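Side-chain contacts in eukaryotic translation initiation factor 5A-2 (Arabidopsis thaliana, PDB 3HKS), which promotes translation elongation and termination, binding between the exit and peptidyl sites of the ribosome to rescue it when it stalls on polyproline and other motifs: residues A[98-103]-A[109-114]; A[144-149]-A[155-160]. All blocks are in the same frame, centred on the assembly; numbering follows the deposited sequence.

Contact 1 of 2, residues A[98-103]-A[109-114]; sequences YQLIDI and VSLLTD
A classic beta bulge in the antiparallel hairpin of strands 87-103 and 109-112, part of the C-terminal OB-fold domain, sets Ile101 and Asp102 together against Ser110. Ser110 O accepts from both backbone amides, which approach from the same face of its carbonyl plane: Ile101 N at 2.9 Å, nearly straight, and Asp102 N at 3.3 Å, more bent. Ser110 N in turn donates to Asp102 O. The outer atoms of Ile101 reach the other strand because CG1 lies between the backbone N and the carbonyl carbon (chi1 55°). This puts Ile101 CG1 3.5 Å from Ser110 OG, while Ile101 CG2 approaches Leu112 CB. Ser110 OG is itself hydrogen-bonded to Asp120 OD1.

On the face of Leu100, Val109 and Leu111 the contacts are apolar. Leu100 CD1 meets Val109 CG1 at 3.4 Å, tight for two methyls, and the two side chains cross at about a right angle. Leu111 crosses Tyr98 in the same way, its CD1 making an off-centre CH-pi contact 4.3 Å from the Tyr98 ring centroid. At the edge of that ring Leu112 O sits in plane, 3.5 Å from Tyr98 CD2, and accepts from a water that in turn accepts from Gln99 N.

Met134 and Phe138 of helix 128-139 cover Leu100, Val148 of strand 142-151 packs on Tyr98 and Leu111, and strand 118-119 flanks 109-112 on its other edge.

Contact 2 of 2, residues A[144-149]-A[155-160]; sequences IVVSVM and EQICAV. With EDO (1,2-ethanediol), chain F.
Val146 lays CG1 obliquely across the branch of Ile157, 3.5 Å from Ile157 CG2 and also close to its CG1. The two belong to the antiparallel hairpin of strands 142-151 and 154-163 in the OB-fold domain. Val146 CG1 stands opposite the backbone N (chi1 176°), a torsion that carries this methyl towards the neighbouring strand. On one side of Val146 along the apolar face, Ile144 CG2 touches Val160 CG1 at 3.7 Å; on the other, Val148 CG2 lies more loosely beside Ile157 CG1. Met134 of helix 128-139 packs on both Val146 and Val160.

A beta bulge at Cys158 shifts the register by one, for Ser147 pairs with Ala159 whereas Val148 pairs with Ile157. Backbone bonds hold the strands on both sides of the shift: Ser147 N donates to Ala159 O, Cys158 N to Ser147 O, and Met149 N and Gln156 N exchange bonds with Gln156 O and Met149 O. With chi1 at 66°, Cys158 SG bends back over its own backbone and across to the other strand, 3.6 Å from Ser147 O and 4.1 Å from Met149 CB. Beside it Ala159 CB touches Ser147 OG at 3.7 Å; that buried hydroxyl is satisfied by a hydrogen bond to Asp97 on strand 87-103. Glu155 OE2 comes near Val148 CG1, while its OE1 forms a salt bridge with Lys119.

A 1,2-ethanediol, presumably a crystallisation additive, is hydrogen-bonded to an amide of strand 154-163 that points away from the hairpin partner: its O2 accepts from Ile157 N at 2.9 Å and the molecule also bonds Lys123 N.

Contact 1 lies wholly ahead of contact 2 in sequence, and their centres are about 10 Å apart. Each belongs to a beta hairpin of the OB-fold domain, and the two are joined where strand 87-103 runs antiparallel to strand 142-151. Tyr98 O and Val146 N are 2.8 Å apart and Leu100 N and Ile144 O 2.9 Å apart, both probable hydrogen bonds that extend one sheet through all four segments. Helix 128-139 comes between the two hairpins in sequence and packs on side chains from both. Bulges in 98-103 and 155-160 fit the strong curvature expected of a small OB-type barrel.

Contact 1 of 2, residues A[98-103]-A[109-114]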
loop_
_atom_site.group_PDB
_atom_site.type_symbol
_atom_site.label_atom_id
_atom_site.label_comp_id
_atom_site.label_asym_id
_atom_site.label_seq_id
_atom_site.Cartn_x
_atom_site.Cartn_y
_atom_site.Cartn_z
ATOM N N TYR A 98 11.414 -3.799 7.682
ATOM C CA TYR A 98 12.680 -3.191 8.095
ATOM C C TYR A 98 12.865 -3.299 9.610
ATOM O O TYR A 98 11.916 -3.167 10.364
ATOM C CB TYR A 98 12.704 -1.704 7.767
ATOM C CG TYR A 98 12.392 -1.300 6.351
ATOM C CD1 TYR A 98 11.079 -1.179 5.919
ATOM C CD2 TYR A 98 13.417 -0.979 5.458
ATOM C CE1 TYR A 98 10.784 -0.772 4.625
ATOM C CE2 TYR A 98 13.140 -0.576 4.153
ATOM C CZ TYR A 98 11.816 -0.475 3.741
ATOM O OH TYR A 98 11.511 -0.079 2.459
ATOM N N GLN A 99 14.103 -3.472 10.052
ATOM C CA GLN A 99 14.421 -3.370 11.468
ATOM C C GLN A 99 14.471 -1.888 11.878
ATOM O O GLN A 99 15.028 -1.055 11.162
ATOM C CB GLN A 99 15.754 -4.069 11.774
ATOM C CG GLN A 99 15.758 -5.546 11.389
ATOM C CD GLN A 99 17.154 -6.147 11.345
ATOM O OE1 GLN A 99 17.864 -6.172 12.356
ATOM N NE2 GLN A 99 17.554 -6.643 10.171
ATOM N N LEU A 100 13.872 -1.581 13.024
ATOM C CA LEU A 100 13.854 -0.236 13.572
ATOM C C LEU A 100 15.162 0.063 14.318
ATOM O O LEU A 100 15.532 -0.651 15.246
ATOM C CB LEU A 100 12.644 -0.069 14.506
ATOM C CG LEU A 100 12.474 1.268 15.232
ATOM C CD1 LEU A 100 12.080 2.360 14.240
ATOM C CD2 LEU A 100 11.456 1.160 16.391
ATOM N N ILE A 101 15.855 1.121 13.903
ATOM C CA ILE A 101 17.129 1.498 14.513
ATOM C C ILE A 101 17.119 2.902 15.148
ATOM O O ILE A 101 18.095 3.318 15.787
ATOM C CB ILE A 101 18.332 1.295 13.524
ATOM C CG1 ILE A 101 18.111 2.044 12.199
ATOM C CG2 ILE A 101 18.577 -0.212 13.278
ATOM C CD1 ILE A 101 19.308 1.992 11.249
ATOM N N ASP A 102 16.015 3.629 14.989
ATOM C CA ASP A 102 15.827 4.904 15.717
ATOM C C ASP A 102 14.425 5.479 15.623
ATOM O O ASP A 102 13.725 5.287 14.629
ATOM C CB ASP A 102 16.844 5.980 15.288
ATOM C CG ASP A 102 16.899 7.152 16.266
ATOM O OD1 ASP A 102 16.540 6.978 17.454
ATOM O OD2 ASP A 102 17.291 8.249 15.846
ATOM N N ILE A 103 14.024 6.156 16.695
ATOM C CA ILE A 103 12.891 7.060 16.676
ATOM C C ILE A 103 13.434 8.393 17.178
ATOM O O ILE A 103 13.876 8.504 18.335
ATOM C CB ILE A 103 11.700 6.573 17.570
ATOM C CG1 ILE A 103 11.219 5.184 17.144
ATOM C CG2 ILE A 103 10.550 7.578 17.531
ATOM C CD1 ILE A 103 10.283 4.517 18.127
ATOM N N VAL A 109 11.436 8.105 11.882
ATOM C CA VAL A 109 11.809 6.731 12.135
ATOM C C VAL A 109 13.030 6.401 11.263
ATOM O O VAL A 109 13.103 6.814 10.094
ATOM C CB VAL A 109 10.582 5.816 11.890
ATOM C CG1 VAL A 109 10.953 4.387 11.783
ATOM C CG2 VAL A 109 9.559 6.011 13.025
ATOM N N SER A 110 14.006 5.715 11.853
ATOM C CA SER A 110 15.158 5.251 11.098
ATOM C C SER A 110 15.080 3.749 10.949
ATOM O O SER A 110 14.939 3.015 11.938
ATOM C CB SER A 110 16.467 5.680 11.768
ATOM O OG SER A 110 17.584 5.282 11.000
ATOM N N LEU A 111 15.160 3.296 9.703
ATOM C CA LEU A 111 14.939 1.900 9.366
ATOM C C LEU A 111 16.171 1.330 8.676
ATOM O O LEU A 111 16.797 1.987 7.838
ATOM C CB LEU A 111 13.697 1.757 8.472
ATOM C CG LEU A 111 12.335 2.195 9.040
ATOM C CD1 LEU A 111 11.205 2.101 7.984
ATOM C CD2 LEU A 111 11.973 1.383 10.292
ATOM N N LEU A 112 16.520 0.104 9.048
ATOM C CA LEU A 112 17.654 -0.581 8.455
ATOM C C LEU A 112 17.224 -1.301 7.182
ATOM O O LEU A 112 16.251 -2.048 7.151
ATOM C CB LEU A 112 18.328 -1.545 9.440
ATOM C CG LEU A 112 19.580 -2.324 8.992
ATOM C CD1 LEU A 112 20.778 -1.423 8.637
ATOM C CD2 LEU A 112 19.987 -3.332 10.065
ATOM N N THR A 113 17.998 -1.045 6.142
ATOM C CA THR A 113 17.739 -1.481 4.779
ATOM C C THR A 113 18.491 -2.815 4.490
ATOM O O THR A 113 19.538 -3.071 5.098
ATOM C CB THR A 113 18.208 -0.315 3.898
ATOM O OG1 THR A 113 17.096 0.539 3.571
ATOM C CG2 THR A 113 18.911 -0.748 2.736
ATOM N N ASP A 114 17.961 -3.663 3.600
ATOM C CA ASP A 114 18.616 -4.966 3.291
ATOM C C ASP A 114 20.002 -4.868 2.621
ATOM O O ASP A 114 20.747 -5.862 2.565
ATOM C CB ASP A 114 17.699 -5.936 2.509
ATOM C CG ASP A 114 17.285 -5.406 1.133
ATOM O OD1 ASP A 114 17.937 -4.485 0.602
ATOM O OD2 ASP A 114 16.293 -5.925 0.571
HETATM O O HOH W 1 16.120 -4.592 7.892
#

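Contact 2 of 2, residues A[144-149]-A[155-160]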
loop_
_atom_site.group_PDB
_atom_site.type_symbol
_atom_site.label_atom_id
_atom_site.label_comp_id
_atom_site.label_asym_id
_atom_site.label_seq_id
_atom_site.Cartn_x
_atom_site.Cartn_y
_atom_site.Cartn_z
ATOM N N ILE A 144 12.778 -4.772 16.758
ATOM C CA ILE A 144 11.463 -4.409 16.231
ATOM C C ILE A 144 11.512 -4.382 14.717
ATOM O O ILE A 144 12.393 -3.755 14.126
ATOM C CB ILE A 144 10.961 -3.048 16.807
ATOM C CG1 ILE A 144 10.791 -3.097 18.343
ATOM C CG2 ILE A 144 9.674 -2.577 16.110
ATOM C CD1 ILE A 144 9.588 -3.954 18.861
ATOM N N VAL A 145 10.569 -5.093 14.102
ATOM C CA VAL A 145 10.425 -5.156 12.646
ATOM C C VAL A 145 9.172 -4.388 12.244
ATOM O O VAL A 145 8.092 -4.613 12.782
ATOM C CB VAL A 145 10.384 -6.626 12.115
ATOM C CG1 VAL A 145 10.230 -6.660 10.595
ATOM C CG2 VAL A 145 11.649 -7.360 12.502
ATOM N N VAL A 146 9.334 -3.488 11.285
ATOM C CA VAL A 146 8.283 -2.575 10.852
ATOM C C VAL A 146 7.949 -2.899 9.398
ATOM O O VAL A 146 8.845 -2.912 8.546
ATOM C CB VAL A 146 8.766 -1.087 10.981
ATOM C CG1 VAL A 146 7.732 -0.104 10.451
ATOM C CG2 VAL A 146 9.122 -0.760 12.431
ATOM N N SER A 147 6.673 -3.184 9.126
ATOM C CA SER A 147 6.191 -3.400 7.755
ATOM C C SER A 147 5.716 -2.089 7.139
ATOM O O SER A 147 4.950 -1.357 7.750
ATOM C CB SER A 147 5.048 -4.420 7.723
ATOM O OG SER A 147 5.415 -5.626 8.375
ATOM N N VAL A 148 6.190 -1.801 5.932
ATOM C CA VAL A 148 5.828 -0.587 5.218
ATOM C C VAL A 148 5.087 -0.954 3.927
ATOM O O VAL A 148 5.574 -1.760 3.120
ATOM C CB VAL A 148 7.079 0.285 4.895
ATOM C CG1 VAL A 148 6.702 1.508 4.051
ATOM C CG2 VAL A 148 7.810 0.716 6.203
ATOM N N MET A 149 3.906 -0.368 3.742
ATOM C CA MET A 149 3.176 -0.494 2.478
ATOM C C MET A 149 3.434 0.735 1.615
ATOM O O MET A 149 3.273 1.858 2.070
ATOM C CB MET A 149 1.680 -0.695 2.713
ATOM C CG MET A 149 0.921 -1.197 1.450
ATOM S SD MET A 149 -0.830 -1.479 1.772
ATOM C CE MET A 149 -1.406 0.164 2.136
ATOM N N GLU A 155 3.692 6.081 1.377
ATOM C CA GLU A 155 4.120 4.974 2.225
ATOM C C GLU A 155 3.434 5.046 3.570
ATOM O O GLU A 155 3.205 6.132 4.114
ATOM C CB GLU A 155 5.645 4.972 2.404
ATOM C CG GLU A 155 6.415 4.805 1.100
ATOM C CD GLU A 155 7.901 4.574 1.294
ATOM O OE1 GLU A 155 8.620 5.522 1.656
ATOM O OE2 GLU A 155 8.358 3.439 1.056
ATOM N N GLN A 156 3.103 3.876 4.099
ATOM C CA GLN A 156 2.423 3.792 5.357
ATOM C C GLN A 156 2.986 2.630 6.157
ATOM O O GLN A 156 3.077 1.504 5.646
ATOM C CB GLN A 156 0.927 3.588 5.114
ATOM C CG GLN A 156 0.066 3.635 6.361
ATOM C CD GLN A 156 -1.411 3.759 6.028
ATOM O OE1 GLN A 156 -2.161 2.807 6.181
ATOM N NE2 GLN A 156 -1.828 4.935 5.553
ATOM N N ILE A 157 3.363 2.909 7.404
ATOM C CA ILE A 157 3.724 1.847 8.345
ATOM C C ILE A 157 2.433 1.123 8.709
ATOM O O ILE A 157 1.512 1.731 9.231
ATOM C CB ILE A 157 4.461 2.394 9.605
ATOM C CG1 ILE A 157 5.863 2.904 9.217
ATOM C CG2 ILE A 157 4.532 1.310 10.710
ATOM C CD1 ILE A 157 6.574 3.792 10.310
ATOM N N CYS A 158 2.374 -0.169 8.418
ATOM C CA CYS A 158 1.117 -0.918 8.484
ATOM C C CYS A 158 1.140 -2.101 9.472
ATOM O O CYS A 158 0.088 -2.657 9.793
ATOM C CB CYS A 158 0.715 -1.394 7.065
ATOM S SG CYS A 158 1.881 -2.619 6.349
ATOM N N ALA A 159 2.321 -2.483 9.954
ATOM C CA ALA A 159 2.442 -3.518 10.991
ATOM C C ALA A 159 3.726 -3.359 11.802
ATOM O O ALA A 159 4.703 -2.804 11.319
ATOM C CB ALA A 159 2.369 -4.918 10.385
ATOM N N VAL A 160 3.704 -3.848 13.040
ATOM C CA VAL A 160 4.854 -3.802 13.935
ATOM C C VAL A 160 4.919 -5.110 14.717
ATOM O O VAL A 160 3.921 -5.542 15.277
ATOM C CB VAL A 160 4.774 -2.603 14.925
ATOM C CG1 VAL A 160 5.963 -2.618 15.923
ATOM C CG2 VAL A 160 4.716 -1.272 14.175
HETATM C C1 EDO F . 4.755 7.157 7.497
HETATM O O1 EDO F . 5.140 8.548 7.475
HETATM C C2 EDO F . 3.622 6.943 8.496
HETATM O O2 EDO F . 2.982 5.674 8.295
#